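Local atomic coordinates of N-acetylmuramoyl-L-alanine amidase amiD (Escherichia coli, PDB entry 3D2Y), a protein that cleaves the bond between N-acetylmuramoyl groups and L-amino acids in cell-wall glycopeptides, as a zinc-dependent amidase of the Escherichia coli outer membrane. Residues A201-L206 against A249-L254; A150-A155 against F230-R235; K135-I138 against H142-P145; A129-A134 against W168-Q173; S43-L48 against R71-V76. One frame throughout, in Å; residues are numbered along the deposited sequence.

Contact 1 of 5, residues A201-L206 against A249-L254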
# COMPACT_ATOMS: atom_id res chain seq x y z
N ALA A 201 4.19 -21.17 10.86
CA ALA A 201 2.81 -21.36 10.42
C ALA A 201 1.81 -20.42 11.12
O ALA A 201 0.89 -19.87 10.50
CB ALA A 201 2.41 -22.80 10.57
N SER A 202 1.99 -20.25 12.43
CA SER A 202 1.11 -19.45 13.26
C SER A 202 1.21 -17.99 12.82
O SER A 202 0.20 -17.32 12.71
CB SER A 202 1.54 -19.56 14.74
OG SER A 202 1.27 -20.86 15.25
N LEU A 203 2.42 -17.51 12.59
CA LEU A 203 2.58 -16.15 12.08
C LEU A 203 1.91 -15.96 10.71
O LEU A 203 1.21 -14.96 10.47
CB LEU A 203 4.07 -15.73 12.09
CG LEU A 203 4.36 -14.32 11.54
CD1 LEU A 203 3.62 -13.16 12.30
CD2 LEU A 203 5.86 -14.02 11.40
N LEU A 204 2.10 -16.91 9.80
CA LEU A 204 1.48 -16.81 8.47
C LEU A 204 -0.06 -16.78 8.48
O LEU A 204 -0.68 -16.09 7.66
CB LEU A 204 1.98 -17.90 7.55
CG LEU A 204 3.47 -17.80 7.22
CD1 LEU A 204 3.88 -19.16 6.75
CD2 LEU A 204 3.71 -16.78 6.15
N GLU A 205 -0.67 -17.51 9.40
CA GLU A 205 -2.10 -17.41 9.56
C GLU A 205 -2.52 -15.97 9.84
O GLU A 205 -3.42 -15.45 9.18
CB GLU A 205 -2.63 -18.36 10.64
CG GLU A 205 -4.11 -18.14 10.91
CD GLU A 205 -4.65 -18.94 12.09
OE1 GLU A 205 -4.09 -20.02 12.41
OE2 GLU A 205 -5.65 -18.50 12.69
N LEU A 206 -1.86 -15.33 10.81
CA LEU A 206 -2.15 -13.96 11.19
C LEU A 206 -1.97 -13.01 9.98
O LEU A 206 -2.79 -12.13 9.73
CB LEU A 206 -1.23 -13.50 12.33
CG LEU A 206 -1.40 -14.25 13.67
CD1 LEU A 206 -0.40 -13.69 14.66
CD2 LEU A 206 -2.82 -14.17 14.28
N ALA A 249 3.67 -10.04 17.47
CA ALA A 249 2.95 -9.10 18.34
C ALA A 249 2.37 -7.92 17.55
O ALA A 249 1.25 -7.46 17.82
CB ALA A 249 3.85 -8.58 19.44
N ILE A 250 3.12 -7.48 16.55
CA ILE A 250 2.68 -6.39 15.67
C ILE A 250 1.46 -6.82 14.88
O ILE A 250 0.45 -6.08 14.84
CB ILE A 250 3.86 -5.93 14.77
CG1 ILE A 250 4.88 -5.16 15.65
CG2 ILE A 250 3.36 -5.06 13.59
CD1 ILE A 250 6.22 -4.88 14.93
N ALA A 251 1.53 -8.03 14.30
CA ALA A 251 0.43 -8.63 13.55
C ALA A 251 -0.79 -8.76 14.44
O ALA A 251 -1.89 -8.43 14.01
CB ALA A 251 0.84 -10.01 13.01
N GLU A 252 -0.59 -9.24 15.67
CA GLU A 252 -1.66 -9.40 16.66
C GLU A 252 -2.32 -8.08 17.03
O GLU A 252 -3.57 -8.02 17.14
CB GLU A 252 -1.17 -10.15 17.90
CG GLU A 252 -0.94 -11.66 17.65
CD GLU A 252 -0.38 -12.42 18.85
OE1 GLU A 252 0.65 -11.98 19.42
OE2 GLU A 252 -0.98 -13.45 19.24
N ALA A 253 -1.49 -7.05 17.24
CA ALA A 253 -1.98 -5.70 17.54
C ALA A 253 -2.68 -5.02 16.34
O ALA A 253 -3.73 -4.37 16.52
CB ALA A 253 -0.88 -4.83 18.08
N LEU A 254 -2.12 -5.14 15.14
CA LEU A 254 -2.87 -4.77 13.92
C LEU A 254 -4.24 -5.43 13.74
O LEU A 254 -5.24 -4.74 13.46
CB LEU A 254 -2.02 -5.03 12.66
CG LEU A 254 -0.85 -4.07 12.49
CD1 LEU A 254 0.12 -4.69 11.51
CD2 LEU A 254 -1.31 -2.65 12.07

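Contact 2 of 5, residues A150-A155 against F230-R235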
# COMPACT_ATOMS: atom_id res chain seq x y z
N ALA A 150 1.58 -1.08 0.70
CA ALA A 150 2.71 -1.22 -0.19
C ALA A 150 2.33 -2.15 -1.32
O ALA A 150 1.56 -3.08 -1.15
CB ALA A 150 3.90 -1.85 0.58
N HIS A 151 2.92 -1.93 -2.48
CA HIS A 151 2.81 -2.92 -3.54
C HIS A 151 3.29 -4.31 -3.05
O HIS A 151 2.74 -5.37 -3.42
CB HIS A 151 3.69 -2.48 -4.66
CG HIS A 151 3.42 -3.15 -5.98
ND1 HIS A 151 4.26 -3.00 -7.06
CD2 HIS A 151 2.41 -3.94 -6.40
CE1 HIS A 151 3.77 -3.65 -8.10
NE2 HIS A 151 2.66 -4.24 -7.72
N ALA A 152 4.36 -4.31 -2.24
CA ALA A 152 4.90 -5.59 -1.72
C ALA A 152 3.85 -6.28 -0.89
O ALA A 152 3.82 -7.52 -0.80
CB ALA A 152 6.18 -5.35 -0.87
N ASP A 153 2.97 -5.50 -0.25
CA ASP A 153 1.93 -6.08 0.60
C ASP A 153 0.97 -6.91 -0.27
O ASP A 153 0.42 -7.92 0.21
CB ASP A 153 1.14 -5.02 1.35
CG ASP A 153 1.98 -4.26 2.40
OD1 ASP A 153 2.96 -4.82 2.94
OD2 ASP A 153 1.64 -3.10 2.70
N ILE A 154 0.73 -6.46 -1.51
CA ILE A 154 -0.35 -7.06 -2.31
C ILE A 154 0.20 -8.06 -3.33
O ILE A 154 -0.57 -8.84 -3.90
CB ILE A 154 -1.26 -6.02 -3.00
CG1 ILE A 154 -0.52 -5.28 -4.12
CG2 ILE A 154 -1.87 -5.11 -1.96
CD1 ILE A 154 -1.39 -4.13 -4.71
N ALA A 155 1.51 -8.01 -3.54
CA ALA A 155 2.23 -8.98 -4.38
C ALA A 155 3.60 -9.37 -3.77
O ALA A 155 4.66 -9.06 -4.38
CB ALA A 155 2.50 -8.38 -5.78
N PHE A 230 5.80 -7.94 5.15
CA PHE A 230 5.11 -7.43 6.34
C PHE A 230 6.09 -6.59 7.19
O PHE A 230 5.75 -5.48 7.69
CB PHE A 230 4.54 -8.61 7.14
CG PHE A 230 3.90 -8.21 8.43
CD1 PHE A 230 2.70 -7.51 8.45
CD2 PHE A 230 4.51 -8.56 9.67
CE1 PHE A 230 2.10 -7.14 9.66
CE2 PHE A 230 3.93 -8.18 10.89
CZ PHE A 230 2.72 -7.46 10.88
N GLN A 231 7.31 -7.12 7.33
CA GLN A 231 8.35 -6.47 8.14
C GLN A 231 8.83 -5.18 7.49
O GLN A 231 9.06 -4.18 8.19
CB GLN A 231 9.53 -7.41 8.41
CG GLN A 231 9.15 -8.61 9.31
CD GLN A 231 10.20 -9.71 9.34
OE1 GLN A 231 10.88 -9.95 8.36
NE2 GLN A 231 10.28 -10.43 10.46
N MET A 232 9.01 -5.20 6.17
CA MET A 232 9.38 -3.98 5.44
C MET A 232 8.41 -2.83 5.70
O MET A 232 8.83 -1.69 5.78
CB MET A 232 9.53 -4.20 3.93
CG MET A 232 10.74 -5.01 3.53
SD MET A 232 11.00 -4.98 1.76
CE MET A 232 9.73 -6.06 1.15
N HIS A 233 7.13 -3.16 5.91
CA HIS A 233 6.09 -2.17 6.20
C HIS A 233 6.03 -1.84 7.72
O HIS A 233 6.00 -0.66 8.11
CB HIS A 233 4.74 -2.71 5.65
CG HIS A 233 3.60 -1.73 5.67
ND1 HIS A 233 2.55 -1.80 4.76
CD2 HIS A 233 3.31 -0.71 6.51
CE1 HIS A 233 1.67 -0.85 5.04
NE2 HIS A 233 2.10 -0.19 6.11
N PHE A 234 6.05 -2.87 8.57
CA PHE A 234 5.64 -2.72 9.95
C PHE A 234 6.73 -3.01 10.98
O PHE A 234 6.54 -2.72 12.16
CB PHE A 234 4.40 -3.59 10.27
CG PHE A 234 3.16 -3.18 9.54
CD1 PHE A 234 2.42 -2.08 9.99
CD2 PHE A 234 2.70 -3.92 8.44
CE1 PHE A 234 1.27 -1.69 9.35
CE2 PHE A 234 1.52 -3.51 7.78
CZ PHE A 234 0.80 -2.41 8.26
N ARG A 235 7.89 -3.52 10.53
CA ARG A 235 9.02 -3.79 11.45
C ARG A 235 10.33 -3.70 10.65
O ARG A 235 11.04 -4.69 10.48
CB ARG A 235 8.88 -5.15 12.15
CG ARG A 235 9.55 -5.23 13.55
CD ARG A 235 11.08 -5.41 13.50
NE ARG A 235 11.44 -6.63 12.78
CZ ARG A 235 11.59 -7.83 13.34
NH1 ARG A 235 11.91 -8.87 12.58
NH2 ARG A 235 11.44 -7.99 14.64

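Contact 3 of 5, residues K135-I138 against H142-P145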
# COMPACT_ATOMS: atom_id res chain seq x y z
N LYS A 135 -4.20 12.23 1.88
CA LYS A 135 -5.32 12.64 2.73
C LYS A 135 -6.57 12.91 1.90
O LYS A 135 -7.67 12.49 2.27
CB LYS A 135 -4.95 13.87 3.60
CG LYS A 135 -3.95 13.51 4.70
CD LYS A 135 -3.54 14.70 5.54
CE LYS A 135 -4.28 14.69 6.86
NZ LYS A 135 -3.44 15.30 7.97
N ASP A 136 -6.41 13.58 0.76
CA ASP A 136 -7.55 13.93 -0.06
C ASP A 136 -8.16 12.66 -0.62
O ASP A 136 -9.39 12.47 -0.58
CB ASP A 136 -7.17 14.86 -1.21
CG ASP A 136 -6.99 16.31 -0.77
OD1 ASP A 136 -7.30 16.71 0.39
OD2 ASP A 136 -6.53 17.07 -1.63
N ILE A 137 -7.30 11.76 -1.08
CA ILE A 137 -7.77 10.49 -1.65
C ILE A 137 -8.52 9.64 -0.64
O ILE A 137 -9.66 9.18 -0.92
CB ILE A 137 -6.61 9.69 -2.32
CG1 ILE A 137 -6.03 10.49 -3.47
CG2 ILE A 137 -7.16 8.37 -2.90
CD1 ILE A 137 -4.67 9.96 -3.93
N ILE A 138 -7.91 9.49 0.54
CA ILE A 138 -8.51 8.77 1.67
C ILE A 138 -9.86 9.38 2.11
O ILE A 138 -10.81 8.64 2.33
CB ILE A 138 -7.50 8.69 2.84
CG1 ILE A 138 -6.34 7.74 2.48
CG2 ILE A 138 -8.22 8.34 4.14
CD1 ILE A 138 -5.05 7.99 3.22
N HIS A 142 -13.37 7.38 1.54
CA HIS A 142 -13.38 6.83 2.90
C HIS A 142 -12.51 5.57 3.05
O HIS A 142 -12.95 4.53 3.56
CB HIS A 142 -14.81 6.54 3.34
CG HIS A 142 -15.55 7.75 3.80
ND1 HIS A 142 -16.04 8.69 2.92
CD2 HIS A 142 -15.88 8.17 5.04
CE1 HIS A 142 -16.65 9.64 3.61
NE2 HIS A 142 -16.57 9.35 4.89
N ILE A 143 -11.30 5.66 2.53
CA ILE A 143 -10.39 4.53 2.53
C ILE A 143 -9.97 4.25 3.97
O ILE A 143 -9.65 5.18 4.70
CB ILE A 143 -9.16 4.85 1.64
CG1 ILE A 143 -9.62 4.92 0.19
CG2 ILE A 143 -8.05 3.80 1.87
CD1 ILE A 143 -8.48 5.11 -0.83
N LYS A 144 -10.07 2.98 4.40
CA LYS A 144 -9.79 2.60 5.80
C LYS A 144 -8.29 2.52 5.94
O LYS A 144 -7.63 2.24 4.93
CB LYS A 144 -10.37 1.22 6.12
CG LYS A 144 -11.89 1.26 6.22
CD LYS A 144 -12.46 -0.06 6.67
CE LYS A 144 -12.57 -1.04 5.50
NZ LYS A 144 -13.75 -1.96 5.66
N PRO A 145 -7.74 2.82 7.15
CA PRO A 145 -6.29 2.89 7.30
C PRO A 145 -5.55 1.62 6.79
O PRO A 145 -4.50 1.73 6.15
CB PRO A 145 -6.09 3.10 8.80
CG PRO A 145 -7.36 3.76 9.27
CD PRO A 145 -8.44 3.12 8.42

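Contact 4 of 5, residues A129-A134 against W168-Q173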
# COMPACT_ATOMS: atom_id res chain seq x y z
N ALA A 129 4.87 16.35 -0.02
CA ALA A 129 3.94 16.47 -1.16
C ALA A 129 2.90 15.36 -1.13
O ALA A 129 1.69 15.59 -1.40
CB ALA A 129 4.75 16.43 -2.47
N LEU A 130 3.36 14.15 -0.82
CA LEU A 130 2.48 12.95 -0.71
C LEU A 130 1.37 13.08 0.31
O LEU A 130 0.25 12.65 0.03
CB LEU A 130 3.33 11.74 -0.40
CG LEU A 130 2.64 10.38 -0.23
CD1 LEU A 130 1.75 10.03 -1.46
CD2 LEU A 130 3.67 9.31 0.11
N ILE A 131 1.67 13.62 1.48
CA ILE A 131 0.71 13.66 2.61
C ILE A 131 -0.67 14.28 2.24
O ILE A 131 -1.67 13.61 2.39
CB ILE A 131 1.38 14.27 3.92
CG1 ILE A 131 2.43 13.28 4.44
CG2 ILE A 131 0.30 14.67 5.00
CD1 ILE A 131 3.45 13.86 5.55
N PRO A 132 -0.72 15.54 1.72
CA PRO A 132 -2.04 16.12 1.36
C PRO A 132 -2.78 15.41 0.21
O PRO A 132 -4.01 15.40 0.18
CB PRO A 132 -1.69 17.57 1.01
CG PRO A 132 -0.25 17.51 0.61
CD PRO A 132 0.37 16.50 1.50
N LEU A 133 -2.05 14.79 -0.71
CA LEU A 133 -2.66 14.05 -1.80
C LEU A 133 -3.27 12.76 -1.25
O LEU A 133 -4.44 12.44 -1.51
CB LEU A 133 -1.62 13.75 -2.89
CG LEU A 133 -2.07 12.74 -3.97
CD1 LEU A 133 -3.29 13.28 -4.79
CD2 LEU A 133 -0.88 12.32 -4.84
N ALA A 134 -2.50 12.02 -0.45
CA ALA A 134 -3.06 10.81 0.23
C ALA A 134 -4.28 11.15 1.10
O ALA A 134 -5.28 10.45 1.05
CB ALA A 134 -1.98 10.11 1.05
N TRP A 168 6.34 4.72 6.88
CA TRP A 168 4.94 4.37 7.20
C TRP A 168 4.45 4.96 8.53
O TRP A 168 3.32 5.48 8.60
CB TRP A 168 4.75 2.86 7.21
CG TRP A 168 4.78 2.23 5.84
CD1 TRP A 168 5.80 1.51 5.30
CD2 TRP A 168 3.78 2.35 4.81
NE1 TRP A 168 5.48 1.12 4.00
CE2 TRP A 168 4.24 1.60 3.68
CE3 TRP A 168 2.53 2.99 4.73
CZ2 TRP A 168 3.50 1.48 2.49
CZ3 TRP A 168 1.77 2.86 3.55
CH2 TRP A 168 2.28 2.10 2.43
N GLN A 169 5.29 4.86 9.57
CA GLN A 169 4.94 5.41 10.90
C GLN A 169 4.72 6.93 10.86
O GLN A 169 3.75 7.43 11.43
CB GLN A 169 5.98 5.04 11.97
CG GLN A 169 5.34 5.00 13.36
CD GLN A 169 6.33 4.81 14.49
OE1 GLN A 169 7.45 4.31 14.30
NE2 GLN A 169 5.91 5.18 15.69
N GLN A 170 5.61 7.66 10.19
CA GLN A 170 5.42 9.09 9.96
C GLN A 170 4.07 9.41 9.30
O GLN A 170 3.40 10.39 9.66
CB GLN A 170 6.53 9.65 9.08
CG GLN A 170 6.48 11.12 9.00
CD GLN A 170 7.38 11.72 7.97
OE1 GLN A 170 7.12 12.83 7.51
NE2 GLN A 170 8.43 11.01 7.58
N LEU A 171 3.69 8.60 8.32
CA LEU A 171 2.44 8.84 7.61
C LEU A 171 1.28 8.52 8.52
O LEU A 171 0.26 9.21 8.46
CB LEU A 171 2.32 7.96 6.36
CG LEU A 171 3.07 8.35 5.10
CD1 LEU A 171 2.33 7.82 3.88
CD2 LEU A 171 3.14 9.83 5.06
N ALA A 172 1.43 7.49 9.36
CA ALA A 172 0.37 7.05 10.24
C ALA A 172 0.05 8.12 11.26
O ALA A 172 -1.11 8.30 11.65
CB ALA A 172 0.73 5.72 10.92
N GLN A 173 1.08 8.84 11.69
CA GLN A 173 0.92 9.96 12.62
C GLN A 173 0.18 11.16 12.00
O GLN A 173 -0.37 11.99 12.73
CB GLN A 173 2.27 10.37 13.19
CG GLN A 173 2.84 9.29 14.12
CD GLN A 173 4.30 9.48 14.44
OE1 GLN A 173 4.97 10.36 13.88
NE2 GLN A 173 4.82 8.65 15.35

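Contact 5 of 5, residues S43-L48 against R71-V76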
# COMPACT_ATOMS: atom_id res chain seq x y z
N SER A 43 12.27 9.22 -17.38
CA SER A 43 12.16 7.80 -17.73
C SER A 43 10.90 7.14 -17.14
O SER A 43 10.23 6.37 -17.82
CB SER A 43 13.43 7.06 -17.31
OG SER A 43 14.58 7.70 -17.84
N SER A 44 10.56 7.47 -15.90
CA SER A 44 9.36 6.86 -15.25
C SER A 44 8.12 7.40 -15.98
O SER A 44 7.15 6.66 -16.23
CB SER A 44 9.29 7.20 -13.75
OG SER A 44 10.43 6.70 -13.07
N LEU A 45 8.13 8.70 -16.29
CA LEU A 45 6.96 9.29 -16.97
C LEU A 45 6.74 8.60 -18.34
O LEU A 45 5.63 8.24 -18.68
CB LEU A 45 7.15 10.81 -17.09
CG LEU A 45 6.02 11.56 -17.77
CD1 LEU A 45 4.69 11.43 -17.03
CD2 LEU A 45 6.43 13.02 -17.79
N ALA A 46 7.83 8.38 -19.08
CA ALA A 46 7.78 7.66 -20.34
C ALA A 46 7.13 6.27 -20.16
O ALA A 46 6.17 5.89 -20.85
CB ALA A 46 9.21 7.53 -20.93
N THR A 47 7.62 5.54 -19.16
CA THR A 47 7.21 4.16 -18.94
C THR A 47 5.75 4.09 -18.49
O THR A 47 4.98 3.29 -19.00
CB THR A 47 8.11 3.45 -17.88
OG1 THR A 47 9.48 3.40 -18.35
CG2 THR A 47 7.61 2.05 -17.58
N LEU A 48 5.36 4.96 -17.57
CA LEU A 48 4.01 4.97 -17.04
C LEU A 48 2.93 5.54 -17.96
O LEU A 48 1.74 5.56 -17.59
CB LEU A 48 3.99 5.71 -15.71
CG LEU A 48 4.82 5.06 -14.60
CD1 LEU A 48 5.11 6.06 -13.45
CD2 LEU A 48 4.17 3.75 -14.09
N ARG A 71 4.17 20.31 -7.23
CA ARG A 71 3.44 19.82 -8.39
C ARG A 71 3.63 18.31 -8.50
O ARG A 71 4.74 17.80 -8.46
CB ARG A 71 3.86 20.55 -9.69
CG ARG A 71 3.28 19.99 -10.99
CD ARG A 71 3.66 20.81 -12.20
NE ARG A 71 2.97 22.12 -12.24
CZ ARG A 71 3.09 23.02 -13.22
NH1 ARG A 71 3.90 22.81 -14.26
NH2 ARG A 71 2.42 24.16 -13.15
N ILE A 72 2.50 17.62 -8.63
CA ILE A 72 2.46 16.17 -8.80
C ILE A 72 1.77 15.86 -10.14
O ILE A 72 0.85 16.58 -10.53
CB ILE A 72 1.63 15.54 -7.62
CG1 ILE A 72 2.32 15.77 -6.27
CG2 ILE A 72 1.38 14.04 -7.83
CD1 ILE A 72 1.40 15.45 -5.05
N TRP A 73 2.20 14.80 -10.83
CA TRP A 73 1.68 14.46 -12.15
C TRP A 73 0.54 13.46 -12.01
O TRP A 73 0.69 12.50 -11.27
CB TRP A 73 2.80 13.92 -13.06
CG TRP A 73 3.49 15.03 -13.85
CD1 TRP A 73 3.34 15.28 -15.17
CD2 TRP A 73 4.39 16.01 -13.33
NE1 TRP A 73 4.12 16.35 -15.54
CE2 TRP A 73 4.78 16.81 -14.43
CE3 TRP A 73 4.94 16.27 -12.06
CZ2 TRP A 73 5.66 17.90 -14.29
CZ3 TRP A 73 5.82 17.35 -11.92
CH2 TRP A 73 6.18 18.15 -13.04
N GLN A 74 -0.61 13.75 -12.62
CA GLN A 74 -1.72 12.78 -12.66
C GLN A 74 -1.83 12.25 -14.07
O GLN A 74 -1.93 13.02 -15.04
CB GLN A 74 -3.06 13.33 -12.09
CG GLN A 74 -4.24 12.31 -12.24
CD GLN A 74 -5.56 12.75 -11.67
OE1 GLN A 74 -6.46 11.91 -11.46
NE2 GLN A 74 -5.72 14.03 -11.44
N LEU A 75 -1.76 10.93 -14.19
CA LEU A 75 -1.64 10.28 -15.48
C LEU A 75 -2.92 9.59 -15.91
O LEU A 75 -3.10 9.31 -17.08
CB LEU A 75 -0.50 9.25 -15.44
CG LEU A 75 0.89 9.75 -15.02
CD1 LEU A 75 1.85 8.59 -14.97
CD2 LEU A 75 1.43 10.83 -16.00
N VAL A 76 -3.79 9.29 -14.94
CA VAL A 76 -4.97 8.46 -15.17
C VAL A 76 -6.08 8.98 -14.28
O VAL A 76 -5.84 9.18 -13.09
CB VAL A 76 -4.75 6.93 -14.88
CG1 VAL A 76 -6.12 6.11 -15.00
CG2 VAL A 76 -3.66 6.32 -15.78

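Contact 1 of 5, residues A201-L206 against A249-L254
Leu206 and Leu203 meet Ala251 and Glu252 in a helix-helix contact of the C-terminal helical bundle, where helices 200-210 and 245-258 run in nearly the same direction. Over these short segments the axes approach to 9.9 Å and cross at 30°. Ala251 lies at the closest point of the backbones, its CA 6.4 Å from Leu206 CA; its methyl group points at the other helix and lets the leucines come near. From one side Leu206 CB reaches Ala251 CB at 4.1 Å, and from the next turn back Leu203 CD1 approaches the same Ala251 CB to 4.3 Å. Leu203 has its CG anti to the backbone N (chi1 179°), which carries CD1 across to the alanine. No hydrogen bond joins the segments. Beyond the contact, Leu206 also packs on Gln248 and Leu255, continuing the interface along helix 245-258, while other parts of that helix pack on helices 182-189 and 220-234. The glutamate adds its aliphatic part, not its charge: the side chains of Leu206 and Glu252 cross at a slant, with Leu206 CD1 3.7 Å from Glu252 CG.

Contact 2 of 5, residues A150-A155 against F230-R235
Asp153 and His233, the residues with the most surface buried here, form a His-carboxylate hydrogen bond that ties the short, weakly bonded helical turn 151-154 of the amidase fold to the end of helix 220-234. His233 ND1 donates to Asp153 OD2 at 2.6 Å, with an N-H...O angle of 151°. The oxygen lies in the imidazole plane and receives the proton on its syn lone pair; the carboxylate and ring planes are 19° apart. With CG anti to the backbone N (chi1 -171°), the histidine ring swings out from its helix to meet the acid. Both flat groups are held from several directions. The imidazole stacks with Phe234, whose CE2 sits 3.4 Å above the ring centre, and with Trp168; Tyr212 OH bonds to the other carboxylate oxygen. The neighbouring His151 is a zinc ligand, so this buried bond fastens the C-terminal helices next to the metal site. Alongside, Ala152 CB touches Met232 CE at 4.1 Å, through a thioether chain bent at its last torsion. Asp153 OD2 is gripped a second time, by Ala150 N at 2.8 Å, which comes from above the carboxylate plane.

Contact 3 of 5, residues K135-I138 against H142-P145
Ile138 and Ile143 close the C-terminal end of helix 124-141 with the 6→1 hydrogen bond and left-handed residue of a Schellman motif. Ile143 N donates back to Ile138 O at 3.0 Å, meeting the carbonyl in its plane on a lone pair, with an N-H...O angle of 148°. The turn is made by His142, whose positive phi of 51° brings the chain round so that the residue after it can reach the last turn of the helix.

The tight part lies beneath this bond. Ile143 points back at the helix, as the hydrophobic partner in such a cap does, and its CB sits 4.1 Å from Ile138 CG1, the two side chains crossing at about a right angle. Ile138 CG2 comes up to the backbone as well, 3.5 Å from Ile143 O. Deeper in, Ile137 and Ile143 lie side by side and point the same way, with Ile137 CG2 4.1 Å from Ile143 CD1. Ile137 continues inward onto Ile101 and Ile103 of the central strand 100-105, which joins the cap to the hydrophobic core.

The other side is open. The CB atoms of His142 and Lys144 lead away from the helix, and both residues are exposed; Lys144 NZ forms a salt bridge with Asp261 at the chain end. The carbonyl that takes the capping bond has a second close nitrogen that is not bonded: His142 N, 3.0 Å from Ile138 O at a poor angle.

Contact 4 of 5, residues A129-A134 against W168-Q173
Ile131 and Leu171 carry this helix-helix contact, their side chains slanting past each other between helices 124-141 and 168-173. The touching branches are specific: Leu171 CD2 lies against the flank of the isoleucine, 3.6 Å from Ile131 CG1 and 4.1 Å from Ile131 CD1. In Ile131 the CG1 branch stands anti to the carbonyl carbon (chi1 -69°), which puts that longer branch and its terminal methyl on the side where the leucine arrives. Leu171 divides its two methyls between neighbouring residues, for its CD1 approaches Leu130 CD2 at 4.3 Å. One leucine head is thus set against two consecutive residues of the longer helix. At the margin, Gln170 reaches the end of the isoleucine, with Gln170 OE1 4.3 Å from Ile131 CD1; this is simple proximity and the segments share no hydrogen bond. The axes of the short segments are 11.1 Å apart and cross at -49°, wide enough that the side chains, not the backbones, fill the gap. Just past Ile131, helix 124-141 is kinked at Pro132, whose ring nitrogen has no bond to the preceding turn. Leu130 reaches down to Ile103 and Leu105 of strand 100-105, and Ala134 to Leu32 of strand 31-36, so helix 124-141 lies on the central sheet, while Trp168 at the start of the other helix touches Ile34 of strand 31-36.

Contact 5 of 5, residues S43-L48 against R71-V76
Leu45 and Leu75 meet methyl to methyl, Leu45 CD1 lying 3.5 Å from Leu75 CD2, which is tighter than usual for two carbons. The other methyl of the same residue, Leu75 CD1, rests 3.7 Å from Leu48 CB, so Leu75 straddles two residues one helical turn apart. Trp73 joins at the margin, its CD1 4.5 Å from Leu45 CD1. Leu45 has CG anti to the backbone N (chi1 180°), which sends CD1 across toward Leu75 and Trp73.

In the next shell, Leu58 of strand 57-59 touches both Leu45 and Leu48. That strand also pairs with 73-74, the outermost strand of the central mixed sheet, through the backbones of Trp73 and Leu58, while Phe41 packs edge-to-face with the Trp73 ring. At the helix start, Asp40 accepts from the hydroxyl of Ser43 through its carboxylate and from that of Ser44 through its carbonyl.

Farther out, the side chain of Leu48 lies about 4 Å from that of Glu104, the proton acceptor, and Ser44, Thr47 and Leu48 pack on the bound peptide. Contact between the segments is wholly apolar, which implies that here packing, and not polar bonding, sets the fit of the helix that touches the peptide.

Overall arrangement
Contacts 2 and 4 meet through Trp168, whose CD2 is 3.3 Å from His233 NE2, and contacts 1 and 2 through the C-terminal helices, where Ile250 CD1 lies 3.6 Å from Arg235 CG. Contacts 3 and 4 share helix 124-141, and contact 4 touches contact 5 where Ile72 CD1 lies 3.7 Å from Ala129 O. Several of them border the active site: contact 2 holds the zinc ligand His151, contact 5 reaches Glu104 and the bound peptide, and Leu130 of contact 4 is about 9 Å from Glu104, side chain to side chain. Contact 1 stands farthest from contact 5, their centres about 36 Å apart on opposite sides of the chain's centre.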